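Local structure of mandelate racemase / muconate lactonizing enzyme family protein (Agrobacterium tumefaciens, 4DXK) at residues G322-C327 with L376-H381. The protein is an enolase-superfamily protein of the mandelate racemase subgroup, probably a metal-dependent racemase or lyase whose substrate is not established. Residues are numbered along the deposited sequence; the frame is centred on the assembly and turned at random.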
ATOM      1  N   GLY A 322     -20.517 -20.182  31.600  1.00 10.47           N
ATOM      2  CA  GLY A 322     -20.828 -20.271  33.019  1.00 10.39           C
ATOM      3  C   GLY A 322     -21.323 -18.964  33.625  1.00  8.96           C
ATOM      4  O   GLY A 322     -21.237 -17.891  33.003  1.00  9.71           O
ATOM      5  N   PRO A 323     -21.828 -19.033  34.863  1.00  9.11           N
ATOM      6  CA  PRO A 323     -22.438 -17.856  35.495  1.00 10.10           C
ATOM      7  C   PRO A 323     -21.410 -16.791  35.878  1.00  9.39           C
ATOM      8  O   PRO A 323     -21.725 -15.603  35.857  1.00  9.25           O
ATOM      9  CB  PRO A 323     -23.112 -18.433  36.748  1.00 11.12           C
ATOM     10  CG  PRO A 323     -22.373 -19.710  37.028  1.00 11.20           C
ATOM     11  CD  PRO A 323     -21.981 -20.249  35.684  1.00 10.74           C
ATOM     12  N   VAL A 324     -20.198 -17.199  36.238  1.00  9.06           N
ATOM     13  CA  VAL A 324     -19.184 -16.212  36.618  1.00 10.03           C
ATOM     14  C   VAL A 324     -18.748 -15.398  35.396  1.00  7.86           C
ATOM     15  O   VAL A 324     -18.611 -14.179  35.472  1.00  8.74           O
ATOM     16  CB  VAL A 324     -17.976 -16.863  37.326  1.00  8.37           C
ATOM     17  CG1 VAL A 324     -16.874 -15.848  37.566  1.00 10.20           C
ATOM     18  CG2 VAL A 324     -18.412 -17.513  38.625  1.00 10.40           C
ATOM     19  N   VAL A 325     -18.546 -16.067  34.266  1.00  8.60           N
ATOM     20  CA  VAL A 325     -18.227 -15.347  33.035  1.00  8.72           C
ATOM     21  C   VAL A 325     -19.364 -14.408  32.642  1.00  8.81           C
ATOM     22  O   VAL A 325     -19.109 -13.270  32.263  1.00  9.02           O
ATOM     23  CB  VAL A 325     -17.821 -16.292  31.877  1.00  8.05           C
ATOM     24  CG1 VAL A 325     -17.793 -15.560  30.531  1.00 10.01           C
ATOM     25  CG2 VAL A 325     -16.463 -16.877  32.169  1.00 10.11           C
ATOM     26  N   LEU A 326     -20.610 -14.852  32.746  1.00  8.88           N
ATOM     27  CA  LEU A 326     -21.717 -13.947  32.466  1.00  9.09           C
ATOM     28  C   LEU A 326     -21.659 -12.719  33.378  1.00  8.92           C
ATOM     29  O   LEU A 326     -21.799 -11.577  32.923  1.00  9.25           O
ATOM     30  CB  LEU A 326     -23.060 -14.664  32.600  1.00  9.85           C
ATOM     31  CG  LEU A 326     -24.289 -13.756  32.482  1.00 10.70           C
ATOM     32  CD1 LEU A 326     -24.390 -13.104  31.102  1.00 11.96           C
ATOM     33  CD2 LEU A 326     -25.568 -14.519  32.795  1.00 13.41           C
ATOM     34  N   CYS A 327     -21.428 -12.946  34.664  1.00  9.00           N
ATOM     35  CA  CYS A 327     -21.412 -11.852  35.613  1.00  9.39           C
ATOM     36  C   CYS A 327     -20.250 -10.881  35.376  1.00  8.65           C
ATOM     37  O   CYS A 327     -20.444  -9.666  35.287  1.00  8.51           O
ATOM     38  CB  CYS A 327     -21.379 -12.398  37.038  1.00  8.75           C
ATOM     39  SG  CYS A 327     -21.366 -11.101  38.257  1.00 11.60           S
ATOM     40  N   LEU A 376     -17.379  -9.455  42.131  1.00  9.14           N
ATOM     41  CA  LEU A 376     -18.387  -9.974  41.205  1.00  9.04           C
ATOM     42  C   LEU A 376     -19.799  -9.741  41.708  1.00  8.84           C
ATOM     43  O   LEU A 376     -20.719  -9.535  40.917  1.00  9.61           O
ATOM     44  CB  LEU A 376     -18.213 -11.484  41.023  1.00  9.44           C
ATOM     45  CG  LEU A 376     -16.951 -11.985  40.334  1.00  8.54           C
ATOM     46  CD1 LEU A 376     -16.741 -13.469  40.647  1.00 10.97           C
ATOM     47  CD2 LEU A 376     -17.060 -11.759  38.827  1.00 11.02           C
ATOM     48  N   GLY A 377     -19.974  -9.831  43.025  1.00  9.10           N
ATOM     49  CA  GLY A 377     -21.300  -9.877  43.624  1.00 10.31           C
ATOM     50  C   GLY A 377     -21.854 -11.296  43.711  1.00 11.16           C
ATOM     51  O   GLY A 377     -23.070 -11.490  43.814  1.00 13.07           O
ATOM     52  N   MET A 378     -20.973 -12.294  43.671  1.00 11.39           N
ATOM     53  CA  MET A 378     -21.415 -13.675  43.805  1.00 12.17           C
ATOM     54  C   MET A 378     -20.283 -14.556  44.295  1.00 10.55           C
ATOM     55  O   MET A 378     -19.108 -14.240  44.110  1.00 11.86           O
ATOM     56  CB  MET A 378     -21.892 -14.204  42.456  1.00 12.06           C
ATOM     57  CG  MET A 378     -20.719 -14.542  41.556  1.00 13.87           C
ATOM     58  SD  MET A 378     -20.917 -14.512  39.781  1.00 18.77           S
ATOM     59  CE  MET A 378     -22.109 -15.782  39.473  1.00 23.28           C
ATOM     60  N   GLU A 379     -20.666 -15.650  44.956  0.60 10.75           N
ATOM     61  CA  GLU A 379     -19.748 -16.687  45.422  0.60 15.35           C
ATOM     62  C   GLU A 379     -20.292 -18.048  44.971  0.60 12.45           C
ATOM     63  O   GLU A 379     -21.437 -18.135  44.540  0.60 12.69           O
ATOM     64  CB  GLU A 379     -19.648 -16.657  46.953  0.60 17.19           C
ATOM     65  CG  GLU A 379     -18.844 -15.490  47.541  0.60 15.03           C
ATOM     66  CD  GLU A 379     -19.543 -14.138  47.417  0.60 19.29           C
ATOM     67  OE1 GLU A 379     -20.775 -14.071  47.626  0.60 20.88           O
ATOM     68  OE2 GLU A 379     -18.855 -13.137  47.116  0.60 20.05           O
ATOM     69  N   LEU A 380     -19.482 -19.103  45.049  1.00 13.37           N
ATOM     70  CA  LEU A 380     -20.011 -20.447  44.852  1.00 14.39           C
ATOM     71  C   LEU A 380     -21.067 -20.716  45.919  1.00 14.04           C
ATOM     72  O   LEU A 380     -20.944 -20.282  47.078  1.00 15.44           O
ATOM     73  CB  LEU A 380     -18.912 -21.510  44.900  1.00 16.56           C
ATOM     74  CG  LEU A 380     -17.984 -21.563  43.687  1.00 17.67           C
ATOM     75  CD1 LEU A 380     -17.046 -22.750  43.795  1.00 20.46           C
ATOM     76  CD2 LEU A 380     -18.767 -21.632  42.388  1.00 17.90           C
ATOM     77  N   HIS A 381     -22.122 -21.407  45.511  1.00 16.27           N
ATOM     78  CA  HIS A 381     -23.245 -21.678  46.393  1.00 18.62           C
ATOM     79  C   HIS A 381     -22.778 -22.556  47.554  1.00 18.22           C
ATOM     80  O   HIS A 381     -21.979 -23.472  47.349  1.00 20.57           O
ATOM     81  CB  HIS A 381     -24.347 -22.381  45.599  1.00 21.90           C
ATOM     82  CG  HIS A 381     -25.701 -22.301  46.230  1.00 22.95           C
ATOM     83  ND1 HIS A 381     -26.058 -23.058  47.324  1.00 22.66           N
ATOM     84  CD2 HIS A 381     -26.793 -21.567  45.907  1.00 24.13           C
ATOM     85  CE1 HIS A 381     -27.310 -22.788  47.655  1.00 26.56           C
ATOM     86  NE2 HIS A 381     -27.779 -21.888  46.808  1.00 25.43           N
TER
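Met378 reaches from the loop 376-381 to lie against the first turn of helix 323-335, and most of the apolar packing gathers round its thioether. SD lies 3.5 Å from Cys327 CB, an approach the small cysteine permits, and one turn earlier, on the same face of the helix, it meets Val324 CG2 at 4.1 Å. The chain bends at its last torsion (chi3 -63°), which carries the methyl CE along the helix to Pro323, 3.9 Å from CB and 3.6 Å from the backbone O. A long, unbranched, flexible side chain suits this uneven surface. Leu376 adds a second apolar contact, its CD1 3.9 Å from Val324 CG1, with the two side chains crossing at about a right angle; branched Val324 thus gives one methyl to each partner. Leu31 of strand 30-35 touches both Val324 and Leu376.

The polar element is slight. Cys327 turns its sulfur anti to the backbone N (chi1 -180°), bringing SG within 3.2 Å of Leu376 O, a carbonyl whose hydrogen bond comes from His331 NE2. No hydrogen bond links the segments. Pro323 fits the first turn, where no amide hydrogen is required, and Glu33 receives the amides of Val324 and Val325.

This buried contact packs the helix after barrel strand 315-317 against the loop between strands 367-369 and 390-396, with Leu31 and Glu33 of the N-terminal capping domain alongside, the two-domain architecture of the enolase superfamily.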